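Long-range contacts in folylpolyglutamate synthase/dihydrofolate synthase (Thermotoga maritima, PDB 1O5Z), which probably catalyses the ATP-dependent addition of L-glutamate to dihydropteroate and to tetrahydrofolylpolyglutamates in folate biosynthesis: residues C172-R180 with I190-S198; K316-H324 with T411-L421. All coordinates share one frame; numbering follows the deposited sequence.

The two contacts belong to different domains of a Mur ligase-type enzyme and follow one another along the chain. Contact 1 comes first: within the middle domain, of the P-loop NTPase class, it folds helix 190-197 back on strand 173-175 and the loop that leaves it. Contact 2 pairs two neighbouring strands, 316-320 and 414-418, in the six-stranded sheet of the glutamate ligase domain. Their centres lie about 30 Å apart, on opposite sides of the chain's centre, and their nearest atoms stay about 12 Å apart without touching. They share no sheet or helix. Each holds a sulfate, probably from the crystallisation liquor, which marks a place in each domain where an anion can bind.

Contact 1 (C172-R180 with I190-S198); sequences CSTIVTVDR and IEQIAWEKS. With SO4 (sulfate ion), chain B.
The guanidinium of R180 lays one face over the start of helix 190-197, where I190 N stands 3.7 Å above its plane and I190 CG1 comes within 3.8 Å of NH1. The two side chains cross at about a right angle; R180 CD lies 3.9 Å from I190 CG1, so the aliphatic stem of the arginine packs on the isoleucine, with the charged end at the exposed border. The carboxylate of D179 takes T177 OG1 at 2.7 Å on OD2, from above its plane, while N61 and K213 hold it from outside.

V178 is the apolar centre of the contact. With CG1 anti to the backbone N (chi1 179°), that methyl reaches I193 CG2 at 3.6 Å and A194 CB at 3.9 Å; alanine leaves room for it. I175 CD1 presses on K197 O at 3.2 Å. K197 carries its methylene chain past I175 and T177 O, then bends at its last torsion (-37°) to bring NZ to sulfate O3 at 2.8 Å, with a weak second bond to O4; G159 N also binds the ion. An alanine at K197 would probably leave the sulfate without its amino partner and open a gap beside I175 CG2. At the helix end, S198 OG and N grip A194 O from opposite faces.

Strand 173-175, helix 190-197 and the parallel neighbour strand 207-209 make a beta-alpha-beta crossover, and this contact is its first half. T177 and D179 also bond T60 and N61 of the glycine-rich P-loop sequence, and helix 190-197 leans on helix 214-227.

Contact 2 (K316-H324 with T411-L421); sequences KMYILDGAH and TERATVVTGSL. With SO4 (sulfate ion), chain D.
K316 sets out with CG anti to the backbone N (chi1 -162°), and a bend further along (chi3 -61°) swings its amino group across T411, where NZ donates to OG1 at 2.8 Å and, from above the carbonyl plane, to T411 O at 3.0 Å. Y318 OH takes another bond from NZ, so a long, flexible lysine serves well here.

Beyond it, strands 316-320 and 414-418 run parallel, their bonds alternating from T415 N to M317 O through to D321 N to V417 O. Beta-branched isoleucine and valine suit these buried strands: I319 CB meets V416 CG2 at 3.9 Å on one face, and L320 fills the other, its CD2 against V417 CB.

T418 OG1 bonds D321 O at 2.8 Å, and D321 OD2 accepts from A323 N in an Asx turn. Glycine suits G322, since a CB would meet L421 CD2 where it now lies. H324, its ND1 bonded to G322 O, sets CE1 3.6 Å from L421 CD1.

S420 OG caps L423 N of helix 421-433 and also bonds O1 of a sulfate at 2.9 Å. L421 N and F422 N point their hydrogens at the anion, and the helix N-terminus is likely to favour its negative charge.

Contact 1 (C172-R180 with I190-S198)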
ATOM      1  N   CYS A 172      13.183 -13.677   2.580  1.00 46.55           N
ATOM      2  CA  CYS A 172      12.221 -13.743   3.643  1.00 45.56           C
ATOM      3  C   CYS A 172      10.867 -13.505   3.030  1.00 45.23           C
ATOM      4  O   CYS A 172      10.738 -12.740   2.084  1.00 43.75           O
ATOM      5  CB  CYS A 172      12.492 -12.635   4.660  1.00 45.69           C
ATOM      6  SG  CYS A 172      11.522 -12.807   6.178  1.00 47.34           S
ATOM      7  N   SER A 173       9.871 -14.199   3.569  1.00 45.68           N
ATOM      8  CA  SER A 173       8.452 -14.048   3.215  1.00 44.86           C
ATOM      9  C   SER A 173       7.770 -13.548   4.477  1.00 44.21           C
ATOM     10  O   SER A 173       7.971 -14.090   5.576  1.00 42.36           O
ATOM     11  CB  SER A 173       7.837 -15.389   2.823  1.00 45.45           C
ATOM     12  OG  SER A 173       8.588 -15.997   1.787  1.00 48.91           O
ATOM     13  N   THR A 174       6.992 -12.492   4.310  1.00 43.74           N
ATOM     14  CA  THR A 174       6.287 -11.856   5.409  1.00 43.39           C
ATOM     15  C   THR A 174       4.801 -11.894   5.152  1.00 43.35           C
ATOM     16  O   THR A 174       4.344 -11.561   4.043  1.00 42.43           O
ATOM     17  CB  THR A 174       6.781 -10.418   5.514  1.00 43.67           C
ATOM     18  OG1 THR A 174       8.202 -10.454   5.733  1.00 41.68           O
ATOM     19  CG2 THR A 174       6.159  -9.652   6.751  1.00 42.11           C
ATOM     20  N   ILE A 175       4.050 -12.353   6.142  1.00 42.59           N
ATOM     21  CA  ILE A 175       2.604 -12.214   6.103  1.00 43.56           C
ATOM     22  C   ILE A 175       2.181 -11.320   7.261  1.00 43.54           C
ATOM     23  O   ILE A 175       2.115 -11.749   8.427  1.00 42.86           O
ATOM     24  CB  ILE A 175       1.922 -13.579   6.142  1.00 44.29           C
ATOM     25  CG1 ILE A 175       2.355 -14.398   4.905  1.00 45.01           C
ATOM     26  CG2 ILE A 175       0.388 -13.390   6.135  1.00 44.90           C
ATOM     27  CD1 ILE A 175       1.981 -15.867   4.931  1.00 44.29           C
ATOM     28  N   VAL A 176       1.947 -10.052   6.954  1.00 43.88           N
ATOM     29  CA  VAL A 176       1.830  -9.072   8.020  1.00 45.05           C
ATOM     30  C   VAL A 176       0.638  -9.436   8.912  1.00 46.05           C
ATOM     31  O   VAL A 176       0.788  -9.598  10.130  1.00 46.23           O
ATOM     32  CB  VAL A 176       1.693  -7.622   7.496  1.00 45.13           C
ATOM     33  CG1 VAL A 176       1.687  -6.635   8.704  1.00 45.52           C
ATOM     34  CG2 VAL A 176       2.796  -7.258   6.509  1.00 45.76           C
ATOM     35  N   THR A 177      -0.539  -9.564   8.275  1.00 46.55           N
ATOM     36  CA  THR A 177      -1.760 -10.046   8.903  1.00 47.78           C
ATOM     37  C   THR A 177      -2.590 -10.944   7.999  1.00 48.18           C
ATOM     38  O   THR A 177      -2.420 -10.973   6.791  1.00 46.23           O
ATOM     39  CB  THR A 177      -2.708  -8.873   9.398  1.00 48.53           C
ATOM     40  OG1 THR A 177      -3.275  -8.088   8.296  1.00 48.85           O
ATOM     41  CG2 THR A 177      -1.931  -7.898  10.327  1.00 50.41           C
ATOM     42  N   VAL A 178      -3.524 -11.638   8.646  1.00 48.96           N
ATOM     43  CA  VAL A 178      -4.589 -12.339   7.978  1.00 50.10           C
ATOM     44  C   VAL A 178      -5.918 -11.922   8.615  1.00 51.09           C
ATOM     45  O   VAL A 178      -6.228 -12.340   9.736  1.00 49.83           O
ATOM     46  CB  VAL A 178      -4.394 -13.864   8.102  1.00 50.40           C
ATOM     47  CG1 VAL A 178      -5.556 -14.600   7.411  1.00 49.73           C
ATOM     48  CG2 VAL A 178      -2.973 -14.290   7.593  1.00 50.03           C
ATOM     49  N   ASP A 179      -6.688 -11.104   7.888  1.00 53.10           N
ATOM     50  CA  ASP A 179      -7.959 -10.553   8.375  1.00 55.37           C
ATOM     51  C   ASP A 179      -9.108 -10.882   7.415  1.00 56.20           C
ATOM     52  O   ASP A 179      -8.903 -10.935   6.205  1.00 56.77           O
ATOM     53  CB  ASP A 179      -7.826  -9.036   8.563  1.00 54.99           C
ATOM     54  CG  ASP A 179      -6.724  -8.661   9.559  1.00 57.50           C
ATOM     55  OD1 ASP A 179      -6.814  -9.244  10.686  1.00 57.01           O
ATOM     56  OD2 ASP A 179      -5.762  -7.818   9.319  1.00 57.01           O
ATOM     57  N   ARG A 180     -10.300 -11.075   7.980  1.00 57.51           N
ATOM     58  CA  ARG A 180     -11.520 -11.487   7.252  1.00 58.71           C
ATOM     59  C   ARG A 180     -12.015 -10.315   6.432  1.00 59.10           C
ATOM     60  O   ARG A 180     -11.500  -9.215   6.587  1.00 59.65           O
ATOM     61  CB  ARG A 180     -12.628 -11.910   8.242  1.00 59.10           C
ATOM     62  CG  ARG A 180     -13.269 -13.311   8.049  1.00 60.73           C
ATOM     63  CD  ARG A 180     -13.712 -13.952   9.414  1.00 60.96           C
ATOM     64  NE  ARG A 180     -14.099 -15.378   9.354  1.00 62.72           N
ATOM     65  CZ  ARG A 180     -14.075 -16.238  10.405  1.00 65.12           C
ATOM     66  NH1 ARG A 180     -13.649 -15.831  11.610  1.00 67.45           N
ATOM     67  NH2 ARG A 180     -14.484 -17.519  10.264  1.00 65.16           N
ATOM     68  N   ILE A 190     -11.160 -17.463   7.863  1.00 53.70           N
ATOM     69  CA  ILE A 190      -9.779 -17.102   8.159  1.00 52.77           C
ATOM     70  C   ILE A 190      -8.796 -18.155   7.693  1.00 51.98           C
ATOM     71  O   ILE A 190      -7.717 -17.838   7.206  1.00 51.80           O
ATOM     72  CB  ILE A 190      -9.598 -16.849   9.674  1.00 52.89           C
ATOM     73  CG1 ILE A 190     -10.196 -15.486  10.039  1.00 53.59           C
ATOM     74  CG2 ILE A 190      -8.097 -16.903  10.106  1.00 53.05           C
ATOM     75  CD1 ILE A 190      -9.544 -14.278   9.321  1.00 52.23           C
ATOM     76  N   GLU A 191      -9.168 -19.403   7.852  1.00 51.19           N
ATOM     77  CA  GLU A 191      -8.296 -20.502   7.544  1.00 50.83           C
ATOM     78  C   GLU A 191      -8.048 -20.555   6.042  1.00 49.67           C
ATOM     79  O   GLU A 191      -6.909 -20.754   5.617  1.00 48.63           O
ATOM     80  CB  GLU A 191      -8.877 -21.791   8.127  1.00 51.04           C
ATOM     81  CG  GLU A 191      -8.927 -21.770   9.675  1.00 53.65           C
ATOM     82  CD  GLU A 191     -10.296 -21.451  10.325  1.00 56.93           C
ATOM     83  OE1 GLU A 191     -11.317 -21.342   9.588  1.00 59.55           O
ATOM     84  OE2 GLU A 191     -10.358 -21.346  11.588  1.00 54.01           O
ATOM     85  N   GLN A 192      -9.082 -20.298   5.242  1.00 48.78           N
ATOM     86  CA  GLN A 192      -8.931 -20.240   3.771  1.00 48.59           C
ATOM     87  C   GLN A 192      -8.070 -19.089   3.290  1.00 47.71           C
ATOM     88  O   GLN A 192      -7.198 -19.245   2.432  1.00 46.46           O
ATOM     89  CB  GLN A 192     -10.291 -20.099   3.096  1.00 48.67           C
ATOM     90  CG  GLN A 192     -11.120 -21.352   3.178  1.00 49.48           C
ATOM     91  CD  GLN A 192     -12.460 -21.171   2.543  1.00 49.53           C
ATOM     92  OE1 GLN A 192     -13.417 -20.942   3.242  1.00 51.32           O
ATOM     93  NE2 GLN A 192     -12.527 -21.245   1.206  1.00 50.73           N
ATOM     94  N   ILE A 193      -8.360 -17.918   3.839  1.00 47.79           N
ATOM     95  CA  ILE A 193      -7.572 -16.717   3.571  1.00 48.02           C
ATOM     96  C   ILE A 193      -6.110 -16.944   3.989  1.00 47.82           C
ATOM     97  O   ILE A 193      -5.186 -16.702   3.233  1.00 46.83           O
ATOM     98  CB  ILE A 193      -8.189 -15.509   4.340  1.00 48.09           C
ATOM     99  CG1 ILE A 193      -9.582 -15.174   3.768  1.00 47.62           C
ATOM    100  CG2 ILE A 193      -7.233 -14.267   4.262  1.00 48.30           C
ATOM    101  CD1 ILE A 193     -10.478 -14.406   4.711  1.00 47.99           C
ATOM    102  N   ALA A 194      -5.934 -17.401   5.219  1.00 47.99           N
ATOM    103  CA  ALA A 194      -4.625 -17.787   5.742  1.00 48.45           C
ATOM    104  C   ALA A 194      -3.907 -18.746   4.816  1.00 48.41           C
ATOM    105  O   ALA A 194      -2.714 -18.635   4.629  1.00 48.95           O
ATOM    106  CB  ALA A 194      -4.754 -18.424   7.146  1.00 48.65           C
ATOM    107  N   TRP A 195      -4.621 -19.676   4.226  1.00 48.45           N
ATOM    108  CA  TRP A 195      -3.981 -20.625   3.339  1.00 49.25           C
ATOM    109  C   TRP A 195      -3.464 -19.993   2.049  1.00 48.62           C
ATOM    110  O   TRP A 195      -2.320 -20.198   1.661  1.00 48.06           O
ATOM    111  CB  TRP A 195      -4.942 -21.757   3.013  1.00 50.85           C
ATOM    112  CG  TRP A 195      -4.211 -22.872   2.522  1.00 52.32           C
ATOM    113  CD1 TRP A 195      -3.370 -23.696   3.239  1.00 54.34           C
ATOM    114  CD2 TRP A 195      -4.171 -23.310   1.195  1.00 51.48           C
ATOM    115  NE1 TRP A 195      -2.812 -24.636   2.409  1.00 54.56           N
ATOM    116  CE2 TRP A 195      -3.291 -24.422   1.144  1.00 53.73           C
ATOM    117  CE3 TRP A 195      -4.800 -22.891   0.033  1.00 52.97           C
ATOM    118  CZ2 TRP A 195      -3.046 -25.118  -0.011  1.00 53.32           C
ATOM    119  CZ3 TRP A 195      -4.547 -23.562  -1.124  1.00 54.21           C
ATOM    120  CH2 TRP A 195      -3.678 -24.678  -1.141  1.00 54.68           C
ATOM    121  N   GLU A 196      -4.321 -19.221   1.396  1.00 48.84           N
ATOM    122  CA  GLU A 196      -3.948 -18.449   0.196  1.00 48.57           C
ATOM    123  C   GLU A 196      -2.676 -17.615   0.437  1.00 47.59           C
ATOM    124  O   GLU A 196      -1.728 -17.635  -0.352  1.00 45.70           O
ATOM    125  CB  GLU A 196      -5.154 -17.570  -0.238  1.00 49.13           C
ATOM    126  CG  GLU A 196      -5.117 -17.015  -1.668  1.00 51.72           C
ATOM    127  CD  GLU A 196      -5.134 -18.107  -2.772  1.00 58.04           C
ATOM    128  OE1 GLU A 196      -5.439 -19.305  -2.459  1.00 59.82           O
ATOM    129  OE2 GLU A 196      -4.860 -17.756  -3.966  1.00 59.96           O
ATOM    130  N   LYS A 197      -2.652 -16.921   1.566  1.00 47.32           N
ATOM    131  CA  LYS A 197      -1.510 -16.117   1.950  1.00 47.67           C
ATOM    132  C   LYS A 197      -0.235 -16.922   2.254  1.00 47.30           C
ATOM    133  O   LYS A 197       0.870 -16.469   1.969  1.00 46.61           O
ATOM    134  CB  LYS A 197      -1.868 -15.233   3.172  1.00 48.29           C
ATOM    135  CG  LYS A 197      -2.855 -14.188   2.794  1.00 50.16           C
ATOM    136  CD  LYS A 197      -2.826 -12.951   3.598  1.00 53.17           C
ATOM    137  CE  LYS A 197      -4.104 -12.118   3.312  1.00 54.99           C
ATOM    138  NZ  LYS A 197      -4.597 -12.128   1.919  1.00 55.51           N
ATOM    139  N   SER A 198      -0.366 -18.098   2.852  1.00 47.04           N
ATOM    140  CA  SER A 198       0.823 -18.865   3.114  1.00 47.39           C
ATOM    141  C   SER A 198       1.389 -19.563   1.885  1.00 47.33           C
ATOM    142  O   SER A 198       2.400 -20.242   2.029  1.00 48.41           O
ATOM    143  CB  SER A 198       0.676 -19.826   4.312  1.00 47.58           C
ATOM    144  OG  SER A 198      -0.642 -20.168   4.544  1.00 48.94           O
TER
HETATM  145  S   SO4 B 501      -5.081  -9.369   0.216  1.00 61.78           S
HETATM  146  O1  SO4 B 501      -4.841  -8.336  -0.795  1.00 67.23           O
HETATM  147  O2  SO4 B 501      -5.947  -8.828   1.257  1.00 64.42           O
HETATM  148  O3  SO4 B 501      -3.766  -9.755   0.741  1.00 67.31           O
HETATM  149  O4  SO4 B 501      -5.674 -10.564  -0.366  1.00 63.72           O

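Contact 2 (K316-H324 with T411-L421)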
ATOM      1  N   LYS A 316      -2.002  24.469   7.449  1.00 57.77           N
ATOM      2  CA  LYS A 316      -3.205  23.709   7.701  1.00 57.21           C
ATOM      3  C   LYS A 316      -2.901  22.232   7.624  1.00 56.71           C
ATOM      4  O   LYS A 316      -2.101  21.825   6.788  1.00 55.98           O
ATOM      5  CB  LYS A 316      -4.310  24.045   6.701  1.00 57.17           C
ATOM      6  CG  LYS A 316      -5.705  23.597   7.233  1.00 58.29           C
ATOM      7  CD  LYS A 316      -6.676  23.142   6.140  1.00 57.26           C
ATOM      8  CE  LYS A 316      -6.939  24.289   5.163  1.00 56.52           C
ATOM      9  NZ  LYS A 316      -7.889  23.978   4.105  1.00 51.19           N
ATOM     10  N   MET A 317      -3.535  21.445   8.510  1.00 56.02           N
ATOM     11  CA  MET A 317      -3.390  20.002   8.505  1.00 56.42           C
ATOM     12  C   MET A 317      -4.473  19.396   7.706  1.00 53.92           C
ATOM     13  O   MET A 317      -5.619  19.817   7.815  1.00 52.79           O
ATOM     14  CB  MET A 317      -3.542  19.390   9.865  1.00 55.74           C
ATOM     15  CG  MET A 317      -2.683  19.969  10.860  1.00 59.62           C
ATOM     16  SD  MET A 317      -2.021  18.634  11.861  1.00 63.75           S
ATOM     17  CE  MET A 317      -0.556  18.348  10.829  1.00 64.70           C
ATOM     18  N   TYR A 318      -4.083  18.362   6.972  1.00 52.29           N
ATOM     19  CA  TYR A 318      -4.973  17.482   6.243  1.00 51.51           C
ATOM     20  C   TYR A 318      -4.766  16.059   6.697  1.00 51.16           C
ATOM     21  O   TYR A 318      -3.652  15.589   6.751  1.00 51.14           O
ATOM     22  CB  TYR A 318      -4.666  17.558   4.765  1.00 51.27           C
ATOM     23  CG  TYR A 318      -4.982  18.895   4.220  1.00 48.98           C
ATOM     24  CD1 TYR A 318      -4.012  19.879   4.142  1.00 49.72           C
ATOM     25  CD2 TYR A 318      -6.252  19.179   3.809  1.00 48.30           C
ATOM     26  CE1 TYR A 318      -4.319  21.123   3.675  1.00 49.94           C
ATOM     27  CE2 TYR A 318      -6.584  20.426   3.326  1.00 49.64           C
ATOM     28  CZ  TYR A 318      -5.621  21.388   3.253  1.00 50.29           C
ATOM     29  OH  TYR A 318      -5.984  22.621   2.797  1.00 49.67           O
ATOM     30  N   ILE A 319      -5.852  15.376   7.026  1.00 50.74           N
ATOM     31  CA  ILE A 319      -5.806  13.964   7.332  1.00 50.01           C
ATOM     32  C   ILE A 319      -6.348  13.273   6.088  1.00 49.62           C
ATOM     33  O   ILE A 319      -7.530  13.329   5.816  1.00 48.51           O
ATOM     34  CB  ILE A 319      -6.622  13.642   8.592  1.00 48.97           C
ATOM     35  CG1 ILE A 319      -6.083  14.446   9.789  1.00 49.14           C
ATOM     36  CG2 ILE A 319      -6.507  12.150   8.923  1.00 49.39           C
ATOM     37  CD1 ILE A 319      -6.710  15.826  10.049  1.00 48.21           C
ATOM     38  N   LEU A 320      -5.440  12.676   5.320  1.00 49.76           N
ATOM     39  CA  LEU A 320      -5.788  12.014   4.087  1.00 50.13           C
ATOM     40  C   LEU A 320      -5.932  10.557   4.438  1.00 50.09           C
ATOM     41  O   LEU A 320      -4.970   9.900   4.813  1.00 50.17           O
ATOM     42  CB  LEU A 320      -4.693  12.208   3.022  1.00 50.55           C
ATOM     43  CG  LEU A 320      -4.314  13.691   2.747  1.00 51.08           C
ATOM     44  CD1 LEU A 320      -3.080  13.830   1.853  1.00 52.88           C
ATOM     45  CD2 LEU A 320      -5.477  14.452   2.205  1.00 49.30           C
ATOM     46  N   ASP A 321      -7.151  10.048   4.327  1.00 50.09           N
ATOM     47  CA  ASP A 321      -7.370   8.660   4.549  1.00 50.31           C
ATOM     48  C   ASP A 321      -8.367   8.133   3.572  1.00 50.33           C
ATOM     49  O   ASP A 321      -9.508   8.606   3.527  1.00 50.63           O
ATOM     50  CB  ASP A 321      -7.854   8.430   5.969  1.00 50.54           C
ATOM     51  CG  ASP A 321      -7.802   6.966   6.360  1.00 52.80           C
ATOM     52  OD1 ASP A 321      -6.953   6.624   7.224  1.00 57.07           O
ATOM     53  OD2 ASP A 321      -8.570   6.091   5.868  1.00 55.03           O
ATOM     54  N   GLY A 322      -7.955   7.117   2.831  1.00 50.25           N
ATOM     55  CA  GLY A 322      -8.783   6.541   1.806  1.00 50.95           C
ATOM     56  C   GLY A 322      -9.915   5.643   2.266  1.00 51.76           C
ATOM     57  O   GLY A 322     -10.533   5.014   1.406  1.00 52.88           O
ATOM     58  N   ALA A 323     -10.146   5.520   3.592  1.00 51.59           N
ATOM     59  CA  ALA A 323     -11.267   4.768   4.153  1.00 51.14           C
ATOM     60  C   ALA A 323     -12.466   4.891   3.225  1.00 51.33           C
ATOM     61  O   ALA A 323     -12.785   6.009   2.804  1.00 51.77           O
ATOM     62  CB  ALA A 323     -11.633   5.312   5.540  1.00 51.05           C
ATOM     63  N   HIS A 324     -13.057   3.754   2.856  1.00 50.86           N
ATOM     64  CA  HIS A 324     -14.252   3.691   1.995  1.00 50.91           C
ATOM     65  C   HIS A 324     -15.152   2.502   2.390  1.00 50.37           C
ATOM     66  O   HIS A 324     -16.004   2.070   1.604  1.00 50.51           O
ATOM     67  CB  HIS A 324     -13.854   3.587   0.515  1.00 51.33           C
ATOM     68  CG  HIS A 324     -12.944   2.439   0.235  1.00 54.03           C
ATOM     69  ND1 HIS A 324     -11.571   2.573   0.201  1.00 58.00           N
ATOM     70  CD2 HIS A 324     -13.194   1.120   0.080  1.00 55.45           C
ATOM     71  CE1 HIS A 324     -11.021   1.391  -0.012  1.00 56.47           C
ATOM     72  NE2 HIS A 324     -11.983   0.493  -0.094  1.00 55.45           N
ATOM     73  N   THR A 411     -11.731  25.162   4.020  1.00 46.10           N
ATOM     74  CA  THR A 411     -11.581  24.901   5.441  1.00 46.22           C
ATOM     75  C   THR A 411     -10.445  25.704   6.072  1.00 46.79           C
ATOM     76  O   THR A 411      -9.494  26.111   5.410  1.00 46.55           O
ATOM     77  CB  THR A 411     -11.395  23.418   5.689  1.00 45.99           C
ATOM     78  OG1 THR A 411     -10.324  22.901   4.895  1.00 45.16           O
ATOM     79  CG2 THR A 411     -12.594  22.639   5.174  1.00 48.05           C
ATOM     80  N   GLU A 412     -10.619  25.944   7.364  1.00 47.79           N
ATOM     81  CA  GLU A 412      -9.640  26.540   8.257  1.00 48.62           C
ATOM     82  C   GLU A 412      -9.097  25.472   9.214  1.00 48.13           C
ATOM     83  O   GLU A 412      -7.898  25.473   9.550  1.00 48.27           O
ATOM     84  CB  GLU A 412     -10.310  27.615   9.109  1.00 49.52           C
ATOM     85  CG  GLU A 412     -11.209  28.559   8.337  1.00 53.50           C
ATOM     86  CD  GLU A 412     -10.429  29.627   7.581  1.00 59.21           C
ATOM     87  OE1 GLU A 412      -9.442  29.298   6.879  1.00 62.27           O
ATOM     88  OE2 GLU A 412     -10.810  30.815   7.692  1.00 62.04           O
ATOM     89  N   ARG A 413     -10.003  24.588   9.659  1.00 47.16           N
ATOM     90  CA  ARG A 413      -9.709  23.569  10.626  1.00 46.22           C
ATOM     91  C   ARG A 413      -8.914  22.476  10.005  1.00 45.52           C
ATOM     92  O   ARG A 413      -8.924  22.303   8.801  1.00 45.44           O
ATOM     93  CB  ARG A 413     -10.989  22.957  11.175  1.00 46.36           C
ATOM     94  CG  ARG A 413     -11.878  23.905  11.958  1.00 45.88           C
ATOM     95  CD  ARG A 413     -13.286  23.307  12.148  1.00 46.58           C
ATOM     96  NE  ARG A 413     -14.218  24.141  12.886  1.00 45.28           N
ATOM     97  CZ  ARG A 413     -15.265  24.790  12.369  1.00 45.95           C
ATOM     98  NH1 ARG A 413     -15.565  24.753  11.079  1.00 45.60           N
ATOM     99  NH2 ARG A 413     -16.039  25.501  13.173  1.00 46.32           N
ATOM    100  N   ALA A 414      -8.214  21.735  10.849  1.00 44.76           N
ATOM    101  CA  ALA A 414      -7.677  20.457  10.452  1.00 44.16           C
ATOM    102  C   ALA A 414      -8.782  19.621   9.720  1.00 44.09           C
ATOM    103  O   ALA A 414      -9.891  19.415  10.253  1.00 43.17           O
ATOM    104  CB  ALA A 414      -7.110  19.730  11.680  1.00 44.39           C
ATOM    105  N   THR A 415      -8.478  19.197   8.482  1.00 43.46           N
ATOM    106  CA  THR A 415      -9.491  18.684   7.557  1.00 43.18           C
ATOM    107  C   THR A 415      -9.209  17.242   7.223  1.00 43.40           C
ATOM    108  O   THR A 415      -8.107  16.920   6.785  1.00 42.95           O
ATOM    109  CB  THR A 415      -9.492  19.500   6.285  1.00 42.98           C
ATOM    110  OG1 THR A 415      -9.914  20.825   6.581  1.00 43.29           O
ATOM    111  CG2 THR A 415     -10.548  18.999   5.303  1.00 43.00           C
ATOM    112  N   VAL A 416     -10.214  16.390   7.420  1.00 43.93           N
ATOM    113  CA  VAL A 416     -10.176  14.986   7.091  1.00 43.93           C
ATOM    114  C   VAL A 416     -10.787  14.836   5.698  1.00 44.86           C
ATOM    115  O   VAL A 416     -11.930  15.170   5.485  1.00 44.66           O
ATOM    116  CB  VAL A 416     -10.982  14.137   8.096  1.00 44.09           C
ATOM    117  CG1 VAL A 416     -11.044  12.679   7.625  1.00 44.64           C
ATOM    118  CG2 VAL A 416     -10.405  14.240   9.509  1.00 43.24           C
ATOM    119  N   VAL A 417      -9.990  14.333   4.753  1.00 45.96           N
ATOM    120  CA  VAL A 417     -10.434  14.054   3.408  1.00 45.69           C
ATOM    121  C   VAL A 417     -10.540  12.525   3.258  1.00 46.30           C
ATOM    122  O   VAL A 417      -9.554  11.804   3.302  1.00 46.77           O
ATOM    123  CB  VAL A 417      -9.445  14.660   2.369  1.00 45.83           C
ATOM    124  CG1 VAL A 417      -9.915  14.375   0.953  1.00 46.00           C
ATOM    125  CG2 VAL A 417      -9.306  16.154   2.572  1.00 43.58           C
ATOM    126  N   THR A 418     -11.747  12.035   3.044  1.00 46.71           N
ATOM    127  CA  THR A 418     -11.976  10.621   3.054  1.00 46.86           C
ATOM    128  C   THR A 418     -13.234  10.218   2.268  1.00 45.93           C
ATOM    129  O   THR A 418     -13.940  11.044   1.748  1.00 45.97           O
ATOM    130  CB  THR A 418     -12.033  10.173   4.570  1.00 46.88           C
ATOM    131  OG1 THR A 418     -12.026   8.761   4.643  1.00 49.01           O
ATOM    132  CG2 THR A 418     -13.320  10.556   5.286  1.00 47.32           C
ATOM    133  N   GLY A 419     -13.493   8.925   2.183  1.00 45.57           N
ATOM    134  CA  GLY A 419     -14.684   8.402   1.511  1.00 44.63           C
ATOM    135  C   GLY A 419     -14.359   7.553   0.313  1.00 44.00           C
ATOM    136  O   GLY A 419     -15.128   6.673  -0.042  1.00 44.88           O
ATOM    137  N   SER A 420     -13.199   7.809  -0.286  1.00 43.96           N
ATOM    138  CA  SER A 420     -12.852   7.323  -1.616  1.00 44.24           C
ATOM    139  C   SER A 420     -11.365   7.490  -1.819  1.00 44.54           C
ATOM    140  O   SER A 420     -10.844   8.546  -1.554  1.00 45.07           O
ATOM    141  CB  SER A 420     -13.581   8.153  -2.666  1.00 44.55           C
ATOM    142  OG  SER A 420     -13.015   8.020  -3.955  1.00 44.96           O
ATOM    143  N   LEU A 421     -10.698   6.427  -2.265  1.00 45.80           N
ATOM    144  CA  LEU A 421      -9.295   6.448  -2.674  1.00 46.10           C
ATOM    145  C   LEU A 421      -9.017   7.358  -3.861  1.00 46.21           C
ATOM    146  O   LEU A 421      -8.008   8.036  -3.887  1.00 45.55           O
ATOM    147  CB  LEU A 421      -8.874   5.039  -3.025  1.00 46.37           C
ATOM    148  CG  LEU A 421      -8.727   4.134  -1.787  1.00 47.60           C
ATOM    149  CD1 LEU A 421      -8.494   2.709  -2.169  1.00 47.78           C
ATOM    150  CD2 LEU A 421      -7.548   4.610  -0.952  1.00 49.96           C
TER
HETATM  151  S   SO4 D 503     -12.950   4.437  -4.313  1.00 51.68           S
HETATM  152  O1  SO4 D 503     -14.061   5.358  -4.197  1.00 53.15           O
HETATM  153  O2  SO4 D 503     -13.343   3.239  -5.037  1.00 55.15           O
HETATM  154  O3  SO4 D 503     -11.884   5.046  -5.082  1.00 53.04           O
HETATM  155  O4  SO4 D 503     -12.499   4.126  -2.954  1.00 53.29           O